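Local coordinates for zona occludens toxin N-terminal domain-containing protein (Neisseria meningitidis MC58, PDB 2R2A), which is of uncertain cellular role but belongs to the zonular occludens toxin family, whose N-terminal domain, the part modelled here, probably binds nucleotide through a P-loop NTPase fold, at residues A5-I10 against I124-L129; K21-M26 against K48-P53; N139-V144 against K164-D169; R158-W163 against F178-T183. All coordinates share one frame; numbering follows the deposited sequence.

From the N terminus the chain enters the middle of the sheet as strand 7-11, runs into a probable P-loop and then helix 18-28. Contact 2 closes the first, short loop by packing that helix on the segment 48-53. It is nested inside the much longer loop that contact 1 closes when strand 125-130 returns to lie beside strand 7-11. The two touch where F127 and I10 meet M22 and M25. Contacts 3 and 4 come after contact 1 has closed, and they cross each other because their segments alternate: 139-144, 158-163, 164-169, 178-183. Contact 3 ties 139-144 to a loop beside strand 7-11; contact 4 adds an antiparallel strand pair at one edge of the sheet and touches contact 2 through K21 and T183.

Contact 1: residues A5-I10 against I124-L129; sequences AEICLI and IDIFVL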
loop_
_atom_site.group_PDB
_atom_site.type_symbol
_atom_site.label_atom_id
_atom_site.label_comp_id
_atom_site.label_asym_id
_atom_site.label_seq_id
_atom_site.Cartn_x
_atom_site.Cartn_y
_atom_site.Cartn_z
ATOM N N ALA A 5 -4.462 -11.230 -7.122
ATOM C CA ALA A 5 -3.743 -10.159 -6.463
ATOM C C ALA A 5 -3.787 -8.861 -7.269
ATOM O O ALA A 5 -3.802 -8.871 -8.513
ATOM C CB ALA A 5 -2.308 -10.578 -6.196
ATOM N N GLU A 6 -3.804 -7.739 -6.559
ATOM C CA GLU A 6 -3.721 -6.470 -7.249
ATOM C C GLU A 6 -2.873 -5.461 -6.453
ATOM O O GLU A 6 -2.478 -5.746 -5.319
ATOM C CB GLU A 6 -5.137 -5.946 -7.583
ATOM C CG GLU A 6 -5.842 -5.232 -6.439
ATOM C CD GLU A 6 -7.141 -4.531 -6.865
ATOM O OE1 GLU A 6 -7.622 -4.768 -7.998
ATOM O OE2 GLU A 6 -7.689 -3.751 -6.049
ATOM N N ILE A 7 -2.576 -4.332 -7.093
ATOM C CA ILE A 7 -1.910 -3.201 -6.453
ATOM C C ILE A 7 -2.908 -2.048 -6.309
ATOM O O ILE A 7 -3.505 -1.588 -7.283
ATOM C CB ILE A 7 -0.669 -2.685 -7.212
ATOM C CG1 ILE A 7 0.341 -3.822 -7.405
ATOM C CG2 ILE A 7 -0.045 -1.476 -6.428
ATOM C CD1 ILE A 7 1.606 -3.392 -8.138
ATOM N N CYS A 8 -3.048 -1.606 -5.072
ATOM C CA CYS A 8 -3.981 -0.556 -4.688
ATOM C C CYS A 8 -3.176 0.632 -4.174
ATOM O O CYS A 8 -2.281 0.474 -3.317
ATOM C CB CYS A 8 -4.912 -1.077 -3.591
ATOM S SG CYS A 8 -6.023 0.197 -2.918
ATOM N N LEU A 9 -3.521 1.820 -4.667
ATOM C CA LEU A 9 -2.881 3.075 -4.256
ATOM C C LEU A 9 -3.834 3.929 -3.388
ATOM O O LEU A 9 -5.018 4.105 -3.741
ATOM C CB LEU A 9 -2.453 3.841 -5.498
ATOM C CG LEU A 9 -1.923 5.272 -5.345
ATOM C CD1 LEU A 9 -0.647 5.338 -4.484
ATOM C CD2 LEU A 9 -1.644 5.890 -6.720
ATOM N N ILE A 10 -3.339 4.447 -2.261
ATOM C CA ILE A 10 -4.132 5.347 -1.463
ATOM C C ILE A 10 -3.329 6.654 -1.328
ATOM O O ILE A 10 -2.191 6.645 -0.856
ATOM C CB ILE A 10 -4.488 4.772 -0.106
ATOM C CG1 ILE A 10 -5.343 3.473 -0.206
ATOM C CG2 ILE A 10 -5.260 5.868 0.675
ATOM C CD1 ILE A 10 -5.314 2.602 1.115
ATOM N N ILE A 124 0.741 -11.919 -4.584
ATOM C CA ILE A 124 0.957 -10.894 -3.555
ATOM C C ILE A 124 0.060 -9.665 -3.767
ATOM O O ILE A 124 0.157 -9.012 -4.800
ATOM C CB ILE A 124 2.430 -10.383 -3.547
ATOM C CG1 ILE A 124 3.435 -11.550 -3.409
ATOM C CG2 ILE A 124 2.629 -9.300 -2.485
ATOM C CD1 ILE A 124 3.324 -12.278 -2.100
ATOM N N ASP A 125 -0.793 -9.348 -2.792
ATOM C CA ASP A 125 -1.542 -8.080 -2.826
ATOM C C ASP A 125 -0.712 -6.961 -2.226
ATOM O O ASP A 125 -0.068 -7.136 -1.208
ATOM C CB ASP A 125 -2.879 -8.213 -2.123
ATOM C CG ASP A 125 -3.931 -8.849 -3.018
ATOM O OD1 ASP A 125 -4.562 -8.106 -3.805
ATOM O OD2 ASP A 125 -4.106 -10.083 -2.956
ATOM N N ILE A 126 -0.705 -5.800 -2.866
ATOM C CA ILE A 126 0.149 -4.728 -2.422
ATOM C C ILE A 126 -0.720 -3.481 -2.249
ATOM O O ILE A 126 -1.568 -3.224 -3.086
ATOM C CB ILE A 126 1.240 -4.408 -3.493
ATOM C CG1 ILE A 126 2.145 -5.631 -3.728
ATOM C CG2 ILE A 126 2.045 -3.139 -3.066
ATOM C CD1 ILE A 126 3.051 -5.543 -5.001
ATOM N N PHE A 127 -0.561 -2.774 -1.133
ATOM C CA PHE A 127 -1.201 -1.434 -0.932
ATOM C C PHE A 127 -0.059 -0.448 -0.766
ATOM O O PHE A 127 0.822 -0.672 0.070
ATOM C CB PHE A 127 -2.039 -1.417 0.339
ATOM C CG PHE A 127 -3.230 -2.316 0.278
ATOM C CD1 PHE A 127 -4.464 -1.808 -0.093
ATOM C CD2 PHE A 127 -3.099 -3.704 0.529
ATOM C CE1 PHE A 127 -5.604 -2.657 -0.191
ATOM C CE2 PHE A 127 -4.224 -4.557 0.411
ATOM C CZ PHE A 127 -5.455 -4.042 0.071
ATOM N N VAL A 128 -0.098 0.677 -1.494
ATOM C CA VAL A 128 0.914 1.708 -1.287
ATOM C C VAL A 128 0.189 3.003 -0.928
ATOM O O VAL A 128 -0.812 3.335 -1.537
ATOM C CB VAL A 128 1.809 1.943 -2.544
ATOM C CG1 VAL A 128 2.924 0.843 -2.614
ATOM C CG2 VAL A 128 0.981 1.996 -3.817
ATOM N N LEU A 129 0.622 3.634 0.156
ATOM C CA LEU A 129 0.043 4.895 0.608
ATOM C C LEU A 129 1.102 5.960 0.390
ATOM O O LEU A 129 2.328 5.719 0.639
ATOM C CB LEU A 129 -0.282 4.820 2.108
ATOM C CG LEU A 129 -1.497 3.991 2.539
ATOM C CD1 LEU A 129 -1.273 2.552 2.215
ATOM C CD2 LEU A 129 -1.724 4.184 4.059
#
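D125 and E6 meet at the start of this strand pair, and the aspartate is worth following outward. Its CB lies 4.1 Å from the carbonyl O of E6. A chi1 of -81° sets CG beside the aspartate's own backbone N, and there CG comes 3.7 Å from CA of A5. At the tip OD1 accepts the N-H of E6 at 2.9 Å, met from above the carboxylate plane, 56° out of it. OD2 lies along A5 and forms a salt bridge with R41. The carboxylate thus takes the bond that the carbonyl of I124 would supply if the ladder ran on one more rung; that carbonyl is instead bonded to H119. From here I126 N to E6 O, C8 N to I126 O, V128 N to C8 O and I10 N to V128 O make a regular parallel ladder. These are neighbouring central strands of the P-loop NTPase-like sheet, and 7-11 is the one that leads into the probable Walker A loop. On one face I7 CG1 and I126 CD1 sit 4.0 Å apart, their side chains alongside and pointing the same way, and L9 CD1 reaches V128 CG2. On the other face C8 CB approaches F127 CD1 at 3.6 Å; the sulfur, 4.9 Å from the ring centroid, stands oblique to it. I10 lies alongside L129, and helix 18-28 covers I10 and F127 through M22 and M25.

Contact 2: residues K21-M26 against K48-P53; sequences KMVSMM and KGLKIP
This is a purely apolar helix-to-loop contact, in which V23 and M26 of helix 18-28 pack on L50 and I52 from the loop between strands 43-45 and 55-58. M26, a selenomethionine, is the main contributor from the helix. Its chain runs out straight as far as SE and then bends at the last torsion (chi3 72°), which turns the methyl CE aside, toward CG2 of I52. I52 crosses it at a slant: CD1 meets M26 CB at 3.8 Å, and CG2 meets M26 CE at 3.9 Å. L50 meets the end of M26 tip to tip, its CD2 lying 4.1 Å from both CE and SE of M26. Helix 18-28 is the one that follows the probable P-loop, as in other P-loop NTPases, and M26 also reaches strand 90-93 of the central sheet at I92, with F32 beside it. One turn earlier, the side chains of V23 and L50 run antiparallel to each other, flank to flank, V23 CG2 being 4.0 Å from L50 CD1. V23 CG1 makes a looser contact with CD1 of I52, at 4.4 Å. V188 and L191, from near the end of the modelled chain, pack on V23 as well, and backbone hydrogen bonds join G49 to E193 and K51 to L191.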
loop_
_atom_site.group_PDB
_atom_site.type_symbol
_atom_site.label_atom_id
_atom_site.label_comp_id
_atom_site.label_asym_id
_atom_site.label_seq_id
_atom_site.Cartn_x
_atom_site.Cartn_y
_atom_site.Cartn_z
ATOM N N LYS A 21 -8.099 4.732 7.178
ATOM C CA LYS A 21 -8.836 4.026 6.119
ATOM C C LYS A 21 -8.233 2.630 5.832
ATOM O O LYS A 21 -8.963 1.639 5.695
ATOM C CB LYS A 21 -8.931 4.883 4.846
ATOM C CG LYS A 21 -9.693 4.207 3.697
ATOM C CD LYS A 21 -11.154 3.981 4.152
ATOM C CE LYS A 21 -12.001 3.260 3.117
ATOM N NZ LYS A 21 -13.382 3.182 3.760
HETATM N N MSE A 22 -6.913 2.562 5.728
HETATM C CA MSE A 22 -6.226 1.275 5.520
HETATM C C MSE A 22 -6.562 0.258 6.621
HETATM O O MSE A 22 -6.956 -0.876 6.329
HETATM C CB MSE A 22 -4.719 1.507 5.378
HETATM C CG MSE A 22 -3.881 0.241 5.062
HETATM SE SE MSE A 22 -4.216 -0.418 3.248
HETATM C CE MSE A 22 -5.229 -2.100 3.620
ATOM N N VAL A 23 -6.404 0.663 7.881
ATOM C CA VAL A 23 -6.758 -0.219 9.020
ATOM C C VAL A 23 -8.247 -0.624 8.987
ATOM O O VAL A 23 -8.606 -1.777 9.255
ATOM C CB VAL A 23 -6.385 0.434 10.380
ATOM C CG1 VAL A 23 -6.749 -0.509 11.579
ATOM C CG2 VAL A 23 -4.890 0.858 10.411
ATOM N N SER A 24 -9.116 0.318 8.629
ATOM C CA SER A 24 -10.550 0.045 8.460
ATOM C C SER A 24 -10.782 -1.070 7.422
ATOM O O SER A 24 -11.621 -1.970 7.609
ATOM C CB SER A 24 -11.277 1.342 8.048
ATOM O OG SER A 24 -12.681 1.244 8.239
HETATM N N MSE A 25 -10.029 -1.021 6.322
HETATM C CA MSE A 25 -10.080 -2.080 5.295
HETATM C C MSE A 25 -9.594 -3.405 5.824
HETATM O O MSE A 25 -10.208 -4.453 5.581
HETATM C CB MSE A 25 -9.274 -1.650 4.057
HETATM C CG MSE A 25 -9.910 -0.419 3.405
HETATM SE SE MSE A 25 -8.727 0.494 2.107
HETATM C CE MSE A 25 -8.982 -0.852 0.775
HETATM N N MSE A 26 -8.491 -3.379 6.543
HETATM C CA MSE A 26 -7.971 -4.616 7.139
HETATM C C MSE A 26 -9.004 -5.227 8.098
HETATM O O MSE A 26 -9.044 -6.450 8.271
HETATM C CB MSE A 26 -6.690 -4.335 7.878
HETATM C CG MSE A 26 -5.585 -3.752 7.019
HETATM SE SE MSE A 26 -3.981 -3.475 8.061
HETATM C CE MSE A 26 -3.455 -5.363 8.274
ATOM N N LYS A 48 3.344 1.821 11.916
ATOM C CA LYS A 48 3.649 1.696 13.351
ATOM C C LYS A 48 2.361 1.799 14.156
ATOM O O LYS A 48 1.438 2.521 13.768
ATOM C CB LYS A 48 4.620 2.786 13.825
ATOM C CG LYS A 48 6.003 2.782 13.170
ATOM C CD LYS A 48 6.970 1.896 13.952
ATOM C CE LYS A 48 8.384 1.908 13.343
ATOM N NZ LYS A 48 9.366 1.126 14.185
ATOM N N GLY A 49 2.293 1.058 15.249
ATOM C CA GLY A 49 1.165 1.141 16.143
ATOM C C GLY A 49 0.016 0.265 15.709
ATOM O O GLY A 49 -1.059 0.312 16.306
ATOM N N LEU A 50 0.262 -0.549 14.682
ATOM C CA LEU A 50 -0.728 -1.483 14.162
ATOM C C LEU A 50 -0.790 -2.719 15.050
ATOM O O LEU A 50 0.225 -3.386 15.260
ATOM C CB LEU A 50 -0.374 -1.856 12.713
ATOM C CG LEU A 50 -1.358 -2.813 12.034
ATOM C CD1 LEU A 50 -2.719 -2.128 11.876
ATOM C CD2 LEU A 50 -0.818 -3.332 10.683
ATOM N N LYS A 51 -1.980 -3.024 15.568
ATOM C CA LYS A 51 -2.171 -4.115 16.538
ATOM C C LYS A 51 -2.453 -5.484 15.889
ATOM O O LYS A 51 -2.240 -6.523 16.499
ATOM C CB LYS A 51 -3.306 -3.784 17.501
ATOM C CG LYS A 51 -3.066 -2.591 18.412
ATOM C CD LYS A 51 -4.097 -2.627 19.547
ATOM C CE LYS A 51 -4.053 -1.374 20.432
ATOM N NZ LYS A 51 -4.523 -0.154 19.722
ATOM N N ILE A 52 -2.934 -5.458 14.654
ATOM C CA ILE A 52 -3.195 -6.643 13.858
ATOM C C ILE A 52 -1.837 -7.294 13.592
ATOM O O ILE A 52 -0.906 -6.592 13.175
ATOM C CB ILE A 52 -3.849 -6.217 12.507
ATOM C CG1 ILE A 52 -5.161 -5.463 12.764
ATOM C CG2 ILE A 52 -4.017 -7.435 11.586
ATOM C CD1 ILE A 52 -5.809 -4.798 11.560
ATOM N N PRO A 53 -1.702 -8.617 13.854
ATOM C CA PRO A 53 -0.423 -9.283 13.647
ATOM C C PRO A 53 0.124 -9.052 12.240
ATOM O O PRO A 53 -0.625 -9.090 11.266
ATOM C CB PRO A 53 -0.746 -10.770 13.893
ATOM C CG PRO A 53 -1.877 -10.716 14.838
ATOM C CD PRO A 53 -2.706 -9.541 14.415
#

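Contact 3: residues N139-V144 against K164-D169; sequences NLRTLV and KICADD
A type I turn from R141 to V144, following on from helix 138-141, meets the loop that follows strand 158-163, and one water stitches the two backbones together. That water donates to R141 O and V144 O and accepts from C166 N, each at 2.8 Å, so three main-chain polar groups share a single molecule. Beside it, C166 CB comes 3.5 Å from R141 O and 4.0 Å from V144 CB. A chi1 of 176° swings the sulfur of C166 away from its own N and along the aliphatic part of R141, with SG 3.7 Å from CD of R141. Further out, in one of two modelled conformers and so not certain, R141 NH1 bonds D168 OD1 at 3.0 Å in a salt bridge. The oxygen lies in the guanidinium plane, at its edge, yet the nitrogen approaches from above the carboxylate, the two planes standing 72° apart. R141 NE is also bonded to the carbonyl of L136, a second hold on the guanidinium. Inward, V144 and C166 both rest on L9 of strand 7-11, while L140 and L143 pack on I7 of the same strand.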
loop_
_atom_site.group_PDB
_atom_site.type_symbol
_atom_site.label_atom_id
_atom_site.label_comp_id
_atom_site.label_asym_id
_atom_site.label_seq_id
_atom_site.Cartn_x
_atom_site.Cartn_y
_atom_site.Cartn_z
ATOM N N ASN A 139 6.535 3.079 -13.127
ATOM C CA ASN A 139 6.465 1.647 -13.403
ATOM C C ASN A 139 5.611 0.920 -12.356
ATOM O O ASN A 139 4.981 -0.094 -12.656
ATOM C CB ASN A 139 7.890 1.065 -13.574
ATOM C CG ASN A 139 8.482 1.360 -14.965
ATOM O OD1 ASN A 139 7.786 1.241 -15.984
ATOM N ND2 ASN A 139 9.771 1.702 -15.017
ATOM N N LEU A 140 5.532 1.476 -11.146
ATOM C CA LEU A 140 4.592 0.978 -10.142
ATOM C C LEU A 140 3.181 1.511 -10.425
ATOM O O LEU A 140 2.201 0.768 -10.334
ATOM C CB LEU A 140 5.020 1.414 -8.723
ATOM C CG LEU A 140 4.138 1.182 -7.481
ATOM C CD1 LEU A 140 3.758 -0.278 -7.288
ATOM C CD2 LEU A 140 4.939 1.715 -6.223
ATOM N N ARG A 141 3.088 2.796 -10.774
ATOM C CA ARG A 141 1.796 3.444 -11.023
ATOM C C ARG A 141 1.028 2.779 -12.153
ATOM O O ARG A 141 -0.214 2.631 -12.093
ATOM C CB ARG A 141 1.995 4.925 -11.338
ATOM C CG ARG A 141 2.241 5.770 -10.105
ATOM C CD ARG A 141 2.299 7.243 -10.457
ATOM N NE ARG A 141 3.665 7.760 -10.712
ATOM C CZ ARG A 141 3.924 8.766 -11.547
ATOM N NH1 ARG A 141 2.927 9.307 -12.240
ATOM N NH2 ARG A 141 5.174 9.228 -11.716
ATOM N N THR A 142 1.760 2.376 -13.197
ATOM C CA THR A 142 1.143 1.720 -14.357
ATOM C C THR A 142 0.408 0.424 -13.980
ATOM O O THR A 142 -0.509 0.005 -14.678
ATOM C CB THR A 142 2.176 1.457 -15.494
ATOM O OG1 THR A 142 1.492 1.301 -16.740
ATOM C CG2 THR A 142 2.995 0.193 -15.223
ATOM N N LEU A 143 0.830 -0.206 -12.889
ATOM C CA LEU A 143 0.260 -1.481 -12.440
ATOM C C LEU A 143 -0.930 -1.351 -11.493
ATOM O O LEU A 143 -1.604 -2.346 -11.192
ATOM C CB LEU A 143 1.341 -2.314 -11.766
ATOM C CG LEU A 143 2.530 -2.667 -12.641
ATOM C CD1 LEU A 143 3.621 -3.044 -11.680
ATOM C CD2 LEU A 143 2.205 -3.783 -13.667
ATOM N N VAL A 144 -1.215 -0.138 -11.050
ATOM C CA VAL A 144 -2.276 0.099 -10.066
ATOM C C VAL A 144 -3.605 -0.198 -10.718
ATOM O O VAL A 144 -3.838 0.239 -11.851
ATOM C CB VAL A 144 -2.246 1.581 -9.563
ATOM C CG1 VAL A 144 -3.539 1.906 -8.745
ATOM C CG2 VAL A 144 -0.966 1.838 -8.774
ATOM N N LYS A 164 -10.109 3.194 -11.250
ATOM C CA LYS A 164 -9.656 1.839 -11.529
ATOM C C LYS A 164 -8.225 1.828 -12.077
ATOM O O LYS A 164 -7.687 0.761 -12.426
ATOM C CB LYS A 164 -10.600 1.176 -12.559
ATOM C CG LYS A 164 -12.021 1.019 -12.091
ATOM C CD LYS A 164 -12.109 0.202 -10.823
ATOM C CE LYS A 164 -13.446 -0.542 -10.741
ATOM N NZ LYS A 164 -13.771 -0.982 -9.341
ATOM N N ILE A 165 -7.627 3.012 -12.171
ATOM C CA ILE A 165 -6.235 3.135 -12.561
ATOM C C ILE A 165 -5.638 4.242 -11.700
ATOM O O ILE A 165 -6.364 4.910 -10.958
ATOM C CB ILE A 165 -6.060 3.452 -14.082
ATOM C CG1 ILE A 165 -6.598 4.862 -14.431
ATOM C CG2 ILE A 165 -6.686 2.345 -14.943
ATOM C CD1 ILE A 165 -6.431 5.198 -15.960
ATOM N N CYS A 166 -4.324 4.419 -11.770
ATOM C CA CYS A 166 -3.698 5.514 -11.045
ATOM C C CYS A 166 -4.095 6.848 -11.687
ATOM O O CYS A 166 -3.913 7.067 -12.892
ATOM C CB CYS A 166 -2.170 5.348 -10.997
ATOM S SG CYS A 166 -1.362 6.748 -10.217
ATOM N N ALA A 167 -4.689 7.736 -10.902
ATOM C CA ALA A 167 -5.008 9.081 -11.375
ATOM C C ALA A 167 -3.849 9.952 -10.959
ATOM O O ALA A 167 -3.731 10.311 -9.793
ATOM C CB ALA A 167 -6.314 9.625 -10.770
ATOM N N ASP A 168 -3.004 10.324 -11.917
ATOM C CA ASP A 168 -1.773 11.060 -11.566
ATOM C C ASP A 168 -2.012 12.438 -10.919
ATOM O O ASP A 168 -1.151 12.942 -10.191
ATOM C CB ASP A 168 -0.932 11.280 -12.842
ATOM C CG ASP A 168 -0.236 10.018 -13.308
ATOM O OD1 ASP A 168 -0.063 9.063 -12.518
ATOM O OD2 ASP A 168 0.121 9.960 -14.497
ATOM N N ASP A 169 -3.144 13.061 -11.228
ATOM C CA ASP A 169 -3.515 14.352 -10.657
ATOM C C ASP A 169 -4.913 14.171 -10.067
ATOM O O ASP A 169 -5.888 14.456 -10.735
ATOM C CB ASP A 169 -3.530 15.457 -11.732
ATOM C CG ASP A 169 -2.173 15.641 -12.390
ATOM O OD1 ASP A 169 -1.311 16.339 -11.811
ATOM O OD2 ASP A 169 -1.972 15.084 -13.484
HETATM O O HOH W 1 -2.834 2.532 -13.152
#

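Contact 4: residues R158-W163 against F178-T183; sequences RTLLEW and FSSIYT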
loop_
_atom_site.group_PDB
_atom_site.type_symbol
_atom_site.label_atom_id
_atom_site.label_comp_id
_atom_site.label_asym_id
_atom_site.label_seq_id
_atom_site.Cartn_x
_atom_site.Cartn_y
_atom_site.Cartn_z
ATOM N N ARG A 158 -14.585 15.139 4.138
ATOM C CA ARG A 158 -13.725 14.337 3.316
ATOM C C ARG A 158 -14.540 13.456 2.393
ATOM O O ARG A 158 -15.553 12.920 2.803
ATOM C CB ARG A 158 -12.835 13.448 4.195
ATOM C CG ARG A 158 -11.691 14.270 4.897
ATOM C CD ARG A 158 -10.959 13.430 5.921
ATOM N NE ARG A 158 -11.792 13.116 7.088
ATOM C CZ ARG A 158 -11.372 12.388 8.124
ATOM N NH1 ARG A 158 -10.126 11.914 8.119
ATOM N NH2 ARG A 158 -12.193 12.150 9.157
ATOM N N THR A 159 -14.100 13.428 1.150
ATOM C CA THR A 159 -14.622 12.600 0.073
ATOM C C THR A 159 -13.556 11.586 -0.314
ATOM O O THR A 159 -12.350 11.934 -0.482
ATOM C CB THR A 159 -14.890 13.499 -1.144
ATOM O OG1 THR A 159 -15.800 14.529 -0.745
ATOM C CG2 THR A 159 -15.550 12.682 -2.302
ATOM N N LEU A 160 -13.972 10.332 -0.461
ATOM C CA LEU A 160 -13.113 9.341 -1.010
ATOM C C LEU A 160 -13.361 9.288 -2.548
ATOM O O LEU A 160 -14.464 9.033 -2.973
ATOM C CB LEU A 160 -13.498 8.008 -0.375
ATOM C CG LEU A 160 -12.549 6.912 -0.741
ATOM C CD1 LEU A 160 -11.263 7.170 0.043
ATOM C CD2 LEU A 160 -13.201 5.608 -0.348
ATOM N N LEU A 161 -12.327 9.558 -3.332
ATOM C CA LEU A 161 -12.373 9.478 -4.801
ATOM C C LEU A 161 -11.794 8.118 -5.157
ATOM O O LEU A 161 -10.746 7.694 -4.589
ATOM C CB LEU A 161 -11.545 10.608 -5.421
ATOM C CG LEU A 161 -11.917 12.073 -5.029
ATOM C CD1 LEU A 161 -10.967 13.033 -5.727
ATOM C CD2 LEU A 161 -13.344 12.371 -5.469
ATOM N N GLU A 162 -12.429 7.454 -6.107
ATOM C CA GLU A 162 -11.968 6.131 -6.515
ATOM C C GLU A 162 -11.862 6.010 -8.044
ATOM O O GLU A 162 -12.807 6.349 -8.769
ATOM C CB GLU A 162 -12.917 5.046 -6.017
ATOM C CG GLU A 162 -12.363 3.663 -6.301
ATOM C CD GLU A 162 -13.346 2.537 -6.057
ATOM O OE1 GLU A 162 -14.338 2.707 -5.306
ATOM O OE2 GLU A 162 -13.082 1.462 -6.632
ATOM N N TRP A 163 -10.722 5.492 -8.492
ATOM C CA TRP A 163 -10.521 5.174 -9.909
ATOM C C TRP A 163 -10.046 3.733 -10.022
ATOM O O TRP A 163 -9.589 3.150 -9.031
ATOM C CB TRP A 163 -9.455 6.075 -10.542
ATOM C CG TRP A 163 -9.711 7.572 -10.500
ATOM C CD1 TRP A 163 -10.275 8.347 -11.472
ATOM C CD2 TRP A 163 -9.294 8.461 -9.465
ATOM N NE1 TRP A 163 -10.264 9.678 -11.099
ATOM C CE2 TRP A 163 -9.672 9.773 -9.864
ATOM C CE3 TRP A 163 -8.672 8.271 -8.212
ATOM C CZ2 TRP A 163 -9.442 10.897 -9.051
ATOM C CZ3 TRP A 163 -8.412 9.391 -7.403
ATOM C CH2 TRP A 163 -8.811 10.695 -7.837
ATOM N N PHE A 178 -15.311 7.905 -8.913
ATOM C CA PHE A 178 -16.506 7.634 -8.183
ATOM C C PHE A 178 -16.246 8.247 -6.796
ATOM O O PHE A 178 -15.273 7.894 -6.134
ATOM C CB PHE A 178 -16.726 6.129 -8.060
ATOM C CG PHE A 178 -17.441 5.497 -9.236
ATOM C CD1 PHE A 178 -17.320 6.014 -10.554
ATOM C CD2 PHE A 178 -18.202 4.365 -9.045
ATOM C CE1 PHE A 178 -17.986 5.406 -11.633
ATOM C CE2 PHE A 178 -18.860 3.756 -10.108
ATOM C CZ PHE A 178 -18.774 4.297 -11.401
ATOM N N SER A 179 -17.155 9.112 -6.359
ATOM C CA SER A 179 -16.991 9.861 -5.127
ATOM C C SER A 179 -17.933 9.246 -4.103
ATOM O O SER A 179 -19.136 9.043 -4.410
ATOM C CB SER A 179 -17.462 11.310 -5.384
ATOM O OG SER A 179 -16.448 12.063 -6.031
ATOM N N SER A 180 -17.405 8.993 -2.903
ATOM C CA SER A 180 -18.231 8.592 -1.760
ATOM C C SER A 180 -17.770 9.291 -0.491
ATOM O O SER A 180 -16.649 9.813 -0.389
ATOM C CB SER A 180 -18.238 7.062 -1.575
ATOM O OG SER A 180 -16.917 6.586 -1.402
ATOM N N ILE A 181 -18.673 9.349 0.480
ATOM C CA ILE A 181 -18.320 9.968 1.745
ATOM C C ILE A 181 -17.210 9.125 2.415
ATOM O O ILE A 181 -17.253 7.920 2.384
ATOM C CB ILE A 181 -19.574 10.088 2.640
ATOM C CG1 ILE A 181 -19.274 10.959 3.857
ATOM C CG2 ILE A 181 -20.158 8.709 2.967
ATOM C CD1 ILE A 181 -18.946 12.388 3.459
ATOM N N TYR A 182 -16.233 9.788 3.020
ATOM C CA TYR A 182 -15.147 9.076 3.718
ATOM C C TYR A 182 -15.743 8.381 4.942
ATOM O O TYR A 182 -16.482 9.007 5.691
ATOM C CB TYR A 182 -14.093 10.101 4.114
ATOM C CG TYR A 182 -12.958 9.572 4.956
ATOM C CD1 TYR A 182 -11.854 8.977 4.355
ATOM C CD2 TYR A 182 -13.000 9.682 6.361
ATOM C CE1 TYR A 182 -10.812 8.495 5.135
ATOM C CE2 TYR A 182 -11.942 9.208 7.152
ATOM C CZ TYR A 182 -10.870 8.599 6.509
ATOM O OH TYR A 182 -9.829 8.148 7.278
ATOM N N THR A 183 -15.470 7.081 5.099
ATOM C CA THR A 183 -16.102 6.264 6.141
ATOM C C THR A 183 -15.044 5.420 6.853
ATOM O O THR A 183 -14.056 5.020 6.241
ATOM C CB THR A 183 -17.229 5.365 5.519
ATOM O OG1 THR A 183 -18.319 6.190 5.077
ATOM C CG2 THR A 183 -17.739 4.358 6.488
HETATM O O HOH W 2 -9.394 9.894 9.816
#
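R158 turns at chi3 (-69°) and Y182 projects with its CG opposite its own backbone N (chi1 175°), and together these torsions bring the ring's CE2 corner over the guanidinium, while R158 CD lies above the ring, toward its rim. CE2 of Y182 sits over the centre of the guanidinium, 3.4 Å from CZ of R158, with the two planes inclined by 31°. Nearer the backbone, CB of R158 touches CB of Y182 at 3.6 Å. The same pair is joined through the main chain by a longer bond of 3.2 Å, Y182 N to R158 O, its donor well above the carbonyl plane. Beyond it the strands form an antiparallel pair at one edge of the sheet. L160 and S180 are a hydrogen-bonded pair, with L160 N to S180 O at 2.7 Å, and E162 and F178 are the next. A water in the guanidinium plane accepts from R158 NH1 at 2.7 Å and donates to Y182 OH at 3.1 Å. R158 NH1 also bonds the carbonyl of S16, and Y182 OH that of G17. Arginine, tyrosine and their water thus link this end of the strand pair to the probable P-loop through hydrogen bonds to neutral oxygens.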